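Local coordinates for protein pectate lyase (Bacillus subtilis, PDB 5AMV) that cleaves polygalacturonate by calcium-dependent elimination, releasing oligosaccharides that carry an unsaturated uronosyl group at their non-reducing ends, at residues A[322-327]-A[349-354]; A[193-198]-A[234-239]. All coordinates share one frame; numbering follows the deposited sequence.

In the fold
This pectate lyase illustrates how a parallel beta-helix, the fold of polysaccharide lyase family 1, is built from contacts between successive turns of one chain. Running from the N terminus, the chain first closes contact 2, where 193-198 meets 234-239; the 35 residues between them include Asp223 and Asp227 of the calcium site. It then continues through strands 266-274 and 287-296, which carry the same parallel pairing on to 317-326. Contact 1 closes a shorter loop of 21 residues, 322-327 against 349-354, which includes Phe339 of the glycan pocket. The two loops follow in series, neither nesting nor crossing, and their centres lie about 23 Å apart.

Contact 1: A[322-327]-A[349-354]; sequences NNVIDV and GTLLNG
Asn353 turns the flat end of its side chain against the backbone of Val327, meeting it with both polar atoms of the amide, one firmly and one weakly. ND2 gives a bond of 2.8 Å to Val327 O, which lies near the amide plane of Asn353 although the donor itself stands well above the carbonyl plane of Val327. Beside it, OD1 takes a weak bond from Val327 N. CG anti to its own carbonyl carbon (chi1 -57°) swings the amide back toward Val327, and its two bonds continue the parallel pairing beyond the last backbone rung.

That rung is Asn353 N to Ile325 O at 2.8 Å; Leu351 supplies the two before it, giving N to Asn323 O and receiving Ile325 N on its own O. On one face Val324 and Leu351 lie alongside each other, CG2 to CD1 at 4.2 Å, beneath helix 382-392. On the opposite face Ile325 and Leu352 cross obliquely, and Leu352 CD1 comes within 3.8 Å of Ile325 CG2.

Two waters bridge the segments. One donates to Asp326 OD1 and accepts from Gly354 N at 2.8 Å, while OD2 of the same carboxylate bonds Tyr294 OH. Another links Asn323 ND2 to Thr350 OG1, whose hydroxyl also bonds Asp347; Asn323 OD1 is taken by Asn293 N.

The example implies a division of labour: one aliphatic pair packs on each face of these late strands, while a side-chain amide, standing in for backbone, holds the chain where Asn353 leaves the strand.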
loop_
_atom_site.group_PDB
_atom_site.type_symbol
_atom_site.label_atom_id
_atom_site.label_comp_id
_atom_site.label_asym_id
_atom_site.label_seq_id
_atom_site.Cartn_x
_atom_site.Cartn_y
_atom_site.Cartn_z
ATOM N N ASN A 322 20.848 5.039 2.935
ATOM C CA ASN A 322 20.978 5.753 1.680
ATOM C C ASN A 322 19.661 6.135 0.990
ATOM O O ASN A 322 19.472 5.860 -0.220
ATOM C CB ASN A 322 21.954 5.049 0.740
ATOM C CG ASN A 322 23.392 5.054 1.300
ATOM O OD1 ASN A 322 23.614 5.504 2.451
ATOM N ND2 ASN A 322 24.349 4.638 0.493
ATOM N N ASN A 323 18.789 6.773 1.765
ATOM C CA ASN A 323 17.519 7.276 1.270
ATOM C C ASN A 323 17.614 8.770 1.096
ATOM O O ASN A 323 18.380 9.424 1.822
ATOM C CB ASN A 323 16.382 6.953 2.272
ATOM C CG ASN A 323 16.154 5.469 2.414
ATOM O OD1 ASN A 323 15.574 4.849 1.534
ATOM N ND2 ASN A 323 16.671 4.862 3.494
ATOM N N VAL A 324 16.821 9.312 0.172
ATOM C CA VAL A 324 16.953 10.740 -0.197
ATOM C C VAL A 324 15.562 11.390 -0.123
ATOM O O VAL A 324 14.627 10.866 -0.755
ATOM C CB VAL A 324 17.510 10.809 -1.635
ATOM C CG1 VAL A 324 17.569 12.309 -2.148
ATOM C CG2 VAL A 324 18.911 10.209 -1.676
ATOM N N ILE A 325 15.434 12.507 0.616
ATOM C CA ILE A 325 14.165 13.191 0.826
ATOM C C ILE A 325 14.310 14.625 0.338
ATOM O O ILE A 325 15.148 15.379 0.881
ATOM C CB ILE A 325 13.772 13.153 2.341
ATOM C CG1 ILE A 325 13.626 11.691 2.810
ATOM C CG2 ILE A 325 12.462 13.890 2.581
ATOM C CD1 ILE A 325 13.495 11.595 4.348
ATOM N N ASP A 326 13.531 15.012 -0.675
ATOM C CA ASP A 326 13.513 16.408 -1.121
ATOM C C ASP A 326 12.161 17.057 -0.824
ATOM O O ASP A 326 11.188 16.962 -1.622
ATOM C CB ASP A 326 13.832 16.504 -2.598
ATOM C CG ASP A 326 15.341 16.272 -2.890
ATOM O OD1 ASP A 326 16.162 16.446 -1.969
ATOM O OD2 ASP A 326 15.650 15.912 -4.025
ATOM N N VAL A 327 12.115 17.739 0.316
ATOM C CA VAL A 327 10.933 18.477 0.772
ATOM C C VAL A 327 11.467 19.839 1.244
ATOM O O VAL A 327 11.942 19.969 2.358
ATOM C CB VAL A 327 10.179 17.711 1.907
ATOM C CG1 VAL A 327 8.955 18.512 2.416
ATOM C CG2 VAL A 327 9.712 16.311 1.380
ATOM N N GLY A 349 23.253 7.523 5.962
ATOM C CA GLY A 349 23.285 8.052 4.609
ATOM C C GLY A 349 22.038 8.816 4.176
ATOM O O GLY A 349 21.857 9.038 2.969
ATOM N N THR A 350 21.190 9.204 5.131
ATOM C CA THR A 350 19.983 9.961 4.792
ATOM C C THR A 350 20.336 11.364 4.281
ATOM O O THR A 350 21.096 12.087 4.936
ATOM C CB THR A 350 19.031 10.045 6.017
ATOM O OG1 THR A 350 18.751 8.725 6.489
ATOM C CG2 THR A 350 17.713 10.821 5.664
ATOM N N LEU A 351 19.804 11.749 3.108
ATOM C CA LEU A 351 19.964 13.090 2.619
ATOM C C LEU A 351 18.624 13.794 2.653
ATOM O O LEU A 351 17.611 13.210 2.230
ATOM C CB LEU A 351 20.455 13.102 1.179
ATOM C CG LEU A 351 21.823 12.491 0.863
ATOM C CD1 LEU A 351 22.143 12.666 -0.650
ATOM C CD2 LEU A 351 22.953 13.078 1.804
ATOM N N LEU A 352 18.617 15.033 3.138
ATOM C CA LEU A 352 17.395 15.870 3.173
ATOM C C LEU A 352 17.751 17.151 2.437
ATOM O O LEU A 352 18.593 17.944 2.941
ATOM C CB LEU A 352 17.023 16.225 4.615
ATOM C CG LEU A 352 15.858 17.229 4.738
ATOM C CD1 LEU A 352 14.582 16.670 4.065
ATOM C CD2 LEU A 352 15.520 17.553 6.237
ATOM N N ASN A 353 17.135 17.350 1.270
ATOM C CA ASN A 353 17.425 18.546 0.474
ATOM C C ASN A 353 18.916 18.678 0.239
ATOM O O ASN A 353 19.472 19.764 0.331
ATOM C CB ASN A 353 16.820 19.786 1.115
ATOM C CG ASN A 353 15.308 19.625 1.294
ATOM O OD1 ASN A 353 14.639 19.159 0.369
ATOM N ND2 ASN A 353 14.786 19.981 2.458
ATOM N N GLY A 354 19.559 17.524 0.020
ATOM C CA GLY A 354 20.960 17.450 -0.294
ATOM C C GLY A 354 21.882 17.422 0.930
ATOM O O GLY A 354 23.084 17.213 0.744
HETATM O O HOH W 1 18.829 6.565 4.887
HETATM O O HOH W 2 18.243 15.197 -0.744
#

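Contact 2: A[193-198]-A[234-239]; sequences HIWIDH and YITMSY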
loop_
_atom_site.group_PDB
_atom_site.type_symbol
_atom_site.label_atom_id
_atom_site.label_comp_id
_atom_site.label_asym_id
_atom_site.label_seq_id
_atom_site.Cartn_x
_atom_site.Cartn_y
_atom_site.Cartn_z
ATOM N N HIS A 193 6.177 -14.347 1.145
ATOM C CA HIS A 193 6.954 -14.492 -0.093
ATOM C C HIS A 193 6.284 -13.739 -1.225
ATOM O O HIS A 193 5.727 -14.322 -2.159
ATOM C CB HIS A 193 7.266 -15.955 -0.468
ATOM C CG HIS A 193 8.149 -16.622 0.532
ATOM N ND1 HIS A 193 7.670 -17.524 1.454
ATOM C CD2 HIS A 193 9.456 -16.433 0.816
ATOM C CE1 HIS A 193 8.676 -17.935 2.215
ATOM N NE2 HIS A 193 9.767 -17.284 1.855
ATOM N N ILE A 194 6.366 -12.420 -1.120
ATOM C CA ILE A 194 5.706 -11.531 -2.069
ATOM C C ILE A 194 6.707 -10.546 -2.642
ATOM O O ILE A 194 7.507 -10.011 -1.932
ATOM C CB ILE A 194 4.489 -10.807 -1.427
ATOM C CG1 ILE A 194 3.386 -11.857 -1.106
ATOM C CG2 ILE A 194 3.892 -9.690 -2.375
ATOM C CD1 ILE A 194 2.471 -11.469 -0.039
ATOM N N TRP A 195 6.629 -10.355 -3.955
ATOM C CA TRP A 195 7.402 -9.342 -4.643
ATOM C C TRP A 195 6.468 -8.401 -5.386
ATOM O O TRP A 195 5.735 -8.843 -6.253
ATOM C CB TRP A 195 8.371 -9.983 -5.659
ATOM C CG TRP A 195 9.382 -9.043 -6.294
ATOM C CD1 TRP A 195 9.889 -7.874 -5.782
ATOM C CD2 TRP A 195 10.094 -9.288 -7.517
ATOM N NE1 TRP A 195 10.858 -7.352 -6.653
ATOM C CE2 TRP A 195 10.985 -8.201 -7.724
ATOM C CE3 TRP A 195 10.031 -10.317 -8.485
ATOM C CZ2 TRP A 195 11.827 -8.123 -8.844
ATOM C CZ3 TRP A 195 10.856 -10.221 -9.621
ATOM C CH2 TRP A 195 11.757 -9.137 -9.785
ATOM N N ILE A 196 6.546 -7.111 -5.039
ATOM C CA ILE A 196 5.803 -6.053 -5.754
ATOM C C ILE A 196 6.844 -5.176 -6.392
ATOM O O ILE A 196 7.624 -4.521 -5.686
ATOM C CB ILE A 196 4.899 -5.240 -4.823
ATOM C CG1 ILE A 196 3.856 -6.165 -4.142
ATOM C CG2 ILE A 196 4.191 -4.081 -5.614
ATOM C CD1 ILE A 196 3.139 -5.542 -2.950
ATOM N N ASP A 197 6.873 -5.149 -7.727
ATOM C CA ASP A 197 8.010 -4.481 -8.391
ATOM C C ASP A 197 7.548 -3.696 -9.627
ATOM O O ASP A 197 6.701 -4.181 -10.383
ATOM C CB ASP A 197 9.089 -5.517 -8.720
ATOM C CG ASP A 197 10.193 -4.957 -9.632
ATOM O OD1 ASP A 197 11.191 -4.400 -9.113
ATOM O OD2 ASP A 197 10.062 -5.109 -10.871
ATOM N N HIS A 198 8.079 -2.484 -9.795
ATOM C CA HIS A 198 7.775 -1.689 -10.995
ATOM C C HIS A 198 6.272 -1.474 -11.203
ATOM O O HIS A 198 5.782 -1.537 -12.349
ATOM C CB HIS A 198 8.430 -2.278 -12.259
ATOM C CG HIS A 198 9.901 -1.954 -12.395
ATOM N ND1 HIS A 198 10.877 -2.851 -12.014
ATOM C CD2 HIS A 198 10.550 -0.856 -12.849
ATOM C CE1 HIS A 198 12.066 -2.308 -12.207
ATOM N NE2 HIS A 198 11.899 -1.099 -12.721
ATOM N N TYR A 234 8.188 -11.707 4.754
ATOM C CA TYR A 234 9.087 -12.070 3.644
ATOM C C TYR A 234 8.600 -11.468 2.354
ATOM O O TYR A 234 8.070 -12.162 1.460
ATOM C CB TYR A 234 9.319 -13.582 3.498
ATOM C CG TYR A 234 9.754 -14.268 4.778
ATOM C CD1 TYR A 234 10.856 -13.779 5.506
ATOM C CD2 TYR A 234 9.078 -15.404 5.248
ATOM C CE1 TYR A 234 11.287 -14.419 6.657
ATOM C CE2 TYR A 234 9.493 -16.038 6.452
ATOM C CZ TYR A 234 10.597 -15.522 7.116
ATOM O OH TYR A 234 11.041 -16.145 8.281
ATOM N N ILE A 235 8.820 -10.155 2.266
ATOM C CA ILE A 235 8.245 -9.360 1.187
ATOM C C ILE A 235 9.277 -8.365 0.693
ATOM O O ILE A 235 9.963 -7.730 1.499
ATOM C CB ILE A 235 7.045 -8.553 1.745
ATOM C CG1 ILE A 235 5.935 -9.520 2.191
ATOM C CG2 ILE A 235 6.495 -7.530 0.702
ATOM C CD1 ILE A 235 4.992 -8.910 3.257
ATOM N N THR A 236 9.382 -8.215 -0.623
ATOM C CA THR A 236 10.232 -7.191 -1.185
ATOM C C THR A 236 9.358 -6.283 -2.035
ATOM O O THR A 236 8.618 -6.792 -2.872
ATOM C CB THR A 236 11.339 -7.803 -2.051
ATOM O OG1 THR A 236 12.211 -8.563 -1.193
ATOM C CG2 THR A 236 12.177 -6.722 -2.776
ATOM N N MET A 237 9.448 -4.953 -1.842
ATOM C CA MET A 237 8.755 -4.016 -2.746
ATOM C C MET A 237 9.848 -3.105 -3.321
ATOM O O MET A 237 10.501 -2.362 -2.566
ATOM C CB MET A 237 7.717 -3.183 -2.004
ATOM C CG MET A 237 6.740 -4.005 -1.152
ATOM S SD MET A 237 5.415 -2.906 -0.604
ATOM C CE MET A 237 4.635 -4.044 0.554
ATOM N N SER A 238 10.052 -3.197 -4.641
ATOM C CA SER A 238 11.164 -2.521 -5.285
ATOM C C SER A 238 10.702 -1.757 -6.507
ATOM O O SER A 238 9.794 -2.192 -7.209
ATOM C CB SER A 238 12.269 -3.530 -5.676
ATOM O OG SER A 238 11.778 -4.586 -6.516
ATOM N N TYR A 239 11.344 -0.615 -6.764
ATOM C CA TYR A 239 11.124 0.155 -8.005
ATOM C C TYR A 239 9.664 0.500 -8.256
ATOM O O TYR A 239 9.229 0.564 -9.426
ATOM C CB TYR A 239 11.748 -0.593 -9.211
ATOM C CG TYR A 239 13.267 -0.633 -9.161
ATOM C CD1 TYR A 239 14.011 0.493 -9.545
ATOM C CD2 TYR A 239 13.944 -1.759 -8.688
ATOM C CE1 TYR A 239 15.401 0.491 -9.486
ATOM C CE2 TYR A 239 15.333 -1.768 -8.624
ATOM C CZ TYR A 239 16.050 -0.646 -9.010
ATOM O OH TYR A 239 17.429 -0.643 -8.941
#
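His198 sets one face of its imidazole against Tyr239 CB, just after strand 194-197 ends and beside a break in strand 235-245, on neighbouring coils of the parallel beta-helix. Tyr239 in turn stacks on His270, one coil further on. The CB of His198 is 4.1 Å from Tyr239 O. Further out, CG and CD2 look down on Tyr239 CB, and at the tip CE1 and NE2 each approach that methylene to 3.5 Å. The methylene sits almost over the ring centre, a CH-pi contact, whereas the two rings, tilted by only 2°, are slid apart and barely overlap. The remaining ring atom, ND1, points along the ring plane to Asp197 OD2 in a nearly straight bond of 2.7 Å, which the carboxylate receives from above its own plane. Arg155 forms a salt bridge with the same oxygen. With an alanine in place of His198, a gap would probably open beside the Tyr239 methylene, and Asp197 OD2 would probably be left with Arg155 but without its ring donor.

A looser version occurs at the other end: Tyr234 CB sits toward the rim of the His193 ring, 3.9 Å from His193 CD2, and that imidazole bonds Asp150 through ND1 and Tyr17 O through NE2. Between the ends, backbone bonds link the two strands in register. Ile194 and Ile196 lie next to Ile235 and Met237, with Ile196 CD1 at 4.1 Å from Met237 CE, and Ile188 of strand 186-189 packs against three of the four.

The other face, with Trp195, Thr236, Asp197 and Ser238, is mixed. Its polar link is Ser238 OG, which, placed between its backbone N and carbonyl carbon (chi1 56°), accepts a hydrogen bond from Trp195 NE1 at 2.9 Å in the indole plane and donates to the anti lone pair of Asp197 OD1 at 2.7 Å.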